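Local structure of N(2),N(2)-dimethylguanosine tRNA methyltransferase (Pyrococcus horikoshii, 2DUL) at residues Ala168-Ala173 and His225-Phe230; Cys192-Thr197 and Thr355-Thr360. The protein probably transfers two methyl groups from S-adenosyl-L-methionine to the N2 atom of guanosine 26 in tRNA, giving N2-dimethylguanosine. All blocks are in the same frame, centred on the assembly; numbering follows the deposited sequence.

Contact 1: residues Ala168-Ala173 and His225-Phe230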
# COMPACT_ATOMS: atom_id res chain seq x y z
N ALA A 168 -5.68 8.63 10.71
CA ALA A 168 -6.46 8.89 11.92
C ALA A 168 -7.59 7.87 12.06
O ALA A 168 -7.81 7.33 13.15
CB ALA A 168 -7.03 10.31 11.87
N PRO A 169 -8.32 7.59 10.97
CA PRO A 169 -9.39 6.61 11.10
C PRO A 169 -8.86 5.18 11.10
O PRO A 169 -9.37 4.32 11.82
CB PRO A 169 -10.29 6.92 9.90
CG PRO A 169 -9.31 7.35 8.87
CD PRO A 169 -8.36 8.24 9.65
N LEU A 170 -7.82 4.92 10.32
CA LEU A 170 -7.25 3.57 10.25
C LEU A 170 -6.50 3.16 11.51
O LEU A 170 -6.35 1.96 11.78
CB LEU A 170 -6.33 3.45 9.03
CG LEU A 170 -7.06 3.48 7.68
CD1 LEU A 170 -6.06 3.45 6.54
CD2 LEU A 170 -8.02 2.29 7.59
N CYS A 171 -6.03 4.13 12.29
CA CYS A 171 -5.31 3.80 13.51
C CYS A 171 -6.17 3.86 14.75
O CYS A 171 -5.68 3.70 15.87
CB CYS A 171 -4.09 4.70 13.67
SG CYS A 171 -2.60 3.93 13.02
N GLY A 172 -7.47 4.09 14.57
CA GLY A 172 -8.38 4.13 15.70
C GLY A 172 -8.63 5.46 16.39
O GLY A 172 -9.49 5.53 17.27
N ALA A 173 -7.91 6.51 16.01
CA ALA A 173 -8.12 7.81 16.64
C ALA A 173 -9.51 8.36 16.32
O ALA A 173 -10.17 8.93 17.19
CB ALA A 173 -7.05 8.80 16.17
N HIS A 225 3.22 7.28 8.58
CA HIS A 225 1.83 7.71 8.57
C HIS A 225 1.03 7.55 7.29
O HIS A 225 0.09 8.30 7.04
CB HIS A 225 1.75 9.15 9.07
CG HIS A 225 2.32 9.33 10.45
ND1 HIS A 225 1.85 8.63 11.54
CD2 HIS A 225 3.33 10.11 10.90
CE1 HIS A 225 2.55 8.97 12.61
NE2 HIS A 225 3.46 9.86 12.25
N TYR A 226 1.41 6.60 6.45
CA TYR A 226 0.65 6.34 5.25
C TYR A 226 0.59 4.83 5.04
O TYR A 226 1.53 4.11 5.37
CB TYR A 226 1.22 7.08 4.02
CG TYR A 226 2.46 6.52 3.36
CD1 TYR A 226 2.42 5.33 2.64
CD2 TYR A 226 3.67 7.23 3.40
CE1 TYR A 226 3.54 4.86 1.95
CE2 TYR A 226 4.80 6.77 2.72
CZ TYR A 226 4.73 5.58 1.99
OH TYR A 226 5.83 5.13 1.30
N PHE A 227 -0.54 4.36 4.55
CA PHE A 227 -0.76 2.93 4.33
C PHE A 227 -0.75 2.66 2.84
O PHE A 227 -1.36 3.39 2.06
CB PHE A 227 -2.08 2.52 4.96
CG PHE A 227 -2.19 2.86 6.42
CD1 PHE A 227 -2.37 4.19 6.82
CD2 PHE A 227 -2.08 1.88 7.39
CE1 PHE A 227 -2.45 4.52 8.18
CE2 PHE A 227 -2.16 2.20 8.75
CZ PHE A 227 -2.34 3.52 9.14
N ARG A 228 -0.05 1.59 2.45
CA ARG A 228 0.11 1.21 1.05
C ARG A 228 -0.31 -0.24 0.81
O ARG A 228 0.06 -1.14 1.56
CB ARG A 228 1.58 1.36 0.65
CG ARG A 228 1.88 2.38 -0.43
CD ARG A 228 1.19 2.06 -1.74
NE ARG A 228 1.89 2.66 -2.87
CZ ARG A 228 1.32 2.98 -4.03
NH1 ARG A 228 0.03 2.76 -4.22
NH2 ARG A 228 2.06 3.49 -5.01
N ALA A 229 -1.05 -0.47 -0.27
CA ALA A 229 -1.47 -1.83 -0.60
C ALA A 229 -1.43 -2.09 -2.09
O ALA A 229 -2.06 -1.38 -2.88
CB ALA A 229 -2.88 -2.08 -0.07
N PHE A 230 -0.67 -3.12 -2.48
CA PHE A 230 -0.57 -3.52 -3.87
C PHE A 230 -1.25 -4.88 -3.96
O PHE A 230 -0.83 -5.83 -3.30
CB PHE A 230 0.89 -3.66 -4.32
CG PHE A 230 1.65 -2.36 -4.36
CD1 PHE A 230 2.51 -2.01 -3.32
CD2 PHE A 230 1.50 -1.49 -5.43
CE1 PHE A 230 3.21 -0.81 -3.35
CE2 PHE A 230 2.20 -0.28 -5.48
CZ PHE A 230 3.06 0.06 -4.43
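Leu-170 lies over one face of the Phe-227 ring and Cys-171 meets the edge of the same ring, joining the end of helix 167-170 to strand 226-235 in the central mixed sheet of the class I-like, Rossmann-type methyltransferase fold. Strand 226-235 runs antiparallel beside 158-164, the strand from which the chain passes into helix 167-170, so the contact packs the turn after one strand on a side chain of the strand beside it in the sheet. The leucine and phenylalanine side chains run past each other in opposite directions. Methyl CD1 of Leu-170 covers the root of the ring, 3.8 Å from Phe-227 CD1, whereas Leu-170 CB sits by the far end, 4.0 Å from Phe-227 CZ. CD1 lies 4.0 Å from the Phe-227 ring centroid and 20° off the ring normal, a CH-pi contact over the face. Phe-227 CG stands beside its own backbone N (chi1 -55°), which carries the ring out from the strand towards the helix end. Gly-172, with positive phi, closes that helix in a Schellman motif just after the two touching residues. Around the contact, Tyr-222 meets Phe-227 edge-to-face, and Ile-199 of helix 192-209 packs on Leu-170. The sulfur-aromatic contact comes in the ring plane, with Cys-171 SG 3.9 Å from Phe-227 CZ.

Contact 2: residues Cys192-Thr197 and Thr355-Thr360; sequences CHEVGT and THFSPT
Phe-357, carried by the loop between strands 352-355 and 361-364, lays its ring on Glu-194 in the first turns of helix 192-209, while its carbonyl is gripped by His-193. At Thr-355, OG1 accepts from Phe-357 N at 3.1 Å in an ST turn; a type I beta turn spans Thr-355 to Ser-358. His-356 follows, with NE2 3.3 Å above the plane of the Phe-357 ring, on the face opposite Glu-194, and ND1 bonded to Tyr-222 O. Phe-357 itself makes the contact with the helix. Glu-194 CB stands 3.6 Å from its ring centroid, almost on the normal, in a CH-pi contact. With CG trans to the backbone N (chi1 -173°), the extended glutamate runs across the ring and leaves its carboxylate only 20° from the ring plane; Arg-198, Lys-363 and Leu-320 N hold the oxygens. Thr-197 OG1 comes to the ring edge, 3.5 Å from Phe-357 CE1, and also bonds His-193 O, which Thr-197 N reaches from the other face of the carbonyl plane. Phe-357 O accepts from His-193 ND1 at 2.8 Å, a nearly straight bond (162°) in the imidazole plane that, with the stack on Tyr-222, sets how the imidazole is turned. Ser-358 OG accepts a weak bond from Thr-360 N and is hydrogen-bonded to Asp-323, just before the corner at Pro-359 and Thr-360. This is an interstrand loop shaped by beta and ST turns, docked on a methyltransferase-fold helix through the ring and carbonyl of Phe-357.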
# COMPACT_ATOMS: atom_id res chain seq x y z
N CYS A 192 -2.02 -0.82 15.85
CA CYS A 192 -2.76 -0.03 14.87
C CYS A 192 -2.16 0.11 13.47
O CYS A 192 -2.91 0.10 12.48
CB CYS A 192 -3.09 1.36 15.43
SG CYS A 192 -1.72 2.50 15.57
N HIS A 193 -0.84 0.23 13.35
CA HIS A 193 -0.24 0.35 12.03
C HIS A 193 -0.57 -0.88 11.19
O HIS A 193 -0.91 -0.76 10.01
CB HIS A 193 1.28 0.51 12.15
CG HIS A 193 1.71 1.80 12.79
ND1 HIS A 193 3.00 2.02 13.22
CD2 HIS A 193 1.01 2.93 13.07
CE1 HIS A 193 3.08 3.24 13.74
NE2 HIS A 193 1.89 3.81 13.66
N GLU A 194 -0.48 -2.06 11.79
CA GLU A 194 -0.78 -3.27 11.03
C GLU A 194 -2.28 -3.47 10.84
O GLU A 194 -2.72 -3.84 9.75
CB GLU A 194 -0.18 -4.52 11.68
CG GLU A 194 -0.37 -5.75 10.77
CD GLU A 194 0.28 -7.01 11.28
OE1 GLU A 194 1.26 -6.92 12.04
OE2 GLU A 194 -0.18 -8.11 10.89
N VAL A 195 -3.07 -3.24 11.89
CA VAL A 195 -4.52 -3.40 11.78
C VAL A 195 -5.06 -2.46 10.70
O VAL A 195 -5.89 -2.86 9.88
CB VAL A 195 -5.22 -3.13 13.14
CG1 VAL A 195 -6.74 -3.14 12.96
CG2 VAL A 195 -4.81 -4.20 14.14
N GLY A 196 -4.57 -1.23 10.70
CA GLY A 196 -5.00 -0.27 9.70
C GLY A 196 -4.65 -0.76 8.31
O GLY A 196 -5.44 -0.60 7.36
N THR A 197 -3.48 -1.38 8.18
CA THR A 197 -3.03 -1.90 6.90
C THR A 197 -3.93 -3.07 6.48
O THR A 197 -4.29 -3.19 5.31
CB THR A 197 -1.55 -2.38 6.97
OG1 THR A 197 -0.70 -1.25 7.24
CG2 THR A 197 -1.12 -3.01 5.67
N THR A 355 9.76 -6.13 12.86
CA THR A 355 8.74 -5.76 11.89
C THR A 355 8.77 -4.27 11.59
O THR A 355 9.03 -3.46 12.48
CB THR A 355 7.32 -6.13 12.37
OG1 THR A 355 6.36 -5.54 11.48
CG2 THR A 355 7.07 -5.62 13.79
N HIS A 356 8.51 -3.92 10.34
CA HIS A 356 8.50 -2.52 9.91
C HIS A 356 7.33 -1.76 10.53
O HIS A 356 7.30 -0.53 10.49
CB HIS A 356 8.41 -2.45 8.39
CG HIS A 356 7.05 -2.75 7.86
ND1 HIS A 356 6.13 -1.77 7.55
CD2 HIS A 356 6.42 -3.94 7.63
CE1 HIS A 356 5.00 -2.34 7.16
NE2 HIS A 356 5.15 -3.65 7.20
N PHE A 357 6.36 -2.48 11.09
CA PHE A 357 5.19 -1.84 11.68
C PHE A 357 5.48 -1.08 12.98
O PHE A 357 4.77 -0.14 13.33
CB PHE A 357 4.08 -2.87 11.95
CG PHE A 357 3.37 -3.34 10.70
CD1 PHE A 357 2.69 -2.44 9.88
CD2 PHE A 357 3.37 -4.69 10.36
CE1 PHE A 357 2.02 -2.87 8.75
CE2 PHE A 357 2.69 -5.14 9.22
CZ PHE A 357 2.01 -4.23 8.41
N SER A 358 6.52 -1.51 13.69
CA SER A 358 6.89 -0.88 14.96
C SER A 358 8.33 -1.23 15.31
O SER A 358 8.77 -2.35 15.07
CB SER A 358 5.96 -1.34 16.08
OG SER A 358 6.43 -0.91 17.34
N PRO A 359 9.08 -0.28 15.89
CA PRO A 359 10.48 -0.49 16.27
C PRO A 359 10.67 -1.50 17.40
O PRO A 359 11.72 -2.13 17.51
CB PRO A 359 10.94 0.91 16.66
CG PRO A 359 9.71 1.51 17.25
CD PRO A 359 8.64 1.08 16.26
N THR A 360 9.66 -1.66 18.25
CA THR A 360 9.75 -2.60 19.37
C THR A 360 8.85 -3.82 19.17
O THR A 360 8.65 -4.61 20.10
CB THR A 360 9.39 -1.92 20.70
OG1 THR A 360 8.13 -1.24 20.57
CG2 THR A 360 10.46 -0.91 21.09

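How the contacts relate
Both contacts are buried and meet along helix 192-209, since the residues of contact 1 also touch its first turns. Cys-171 SG packs 3.8 Å from His-193 CD2, and Phe-227 CD2 lies 3.4 Å from Thr-197 OG1, so that threonine borders a phenylalanine of each contact. Tyr-222 of strand 213-223 likewise touches both. Contact 1, nearer the centre of the chain, joins a helix end to the face of the sheet and is apolar, with a methyl over a ring face and a sulfur at its edge. Contact 2 brings in a loop distant in sequence and adds polar chemistry to its aromatic packing: a histidine-carbonyl bond and a carboxylate with outside partners. Along the chain their segments alternate.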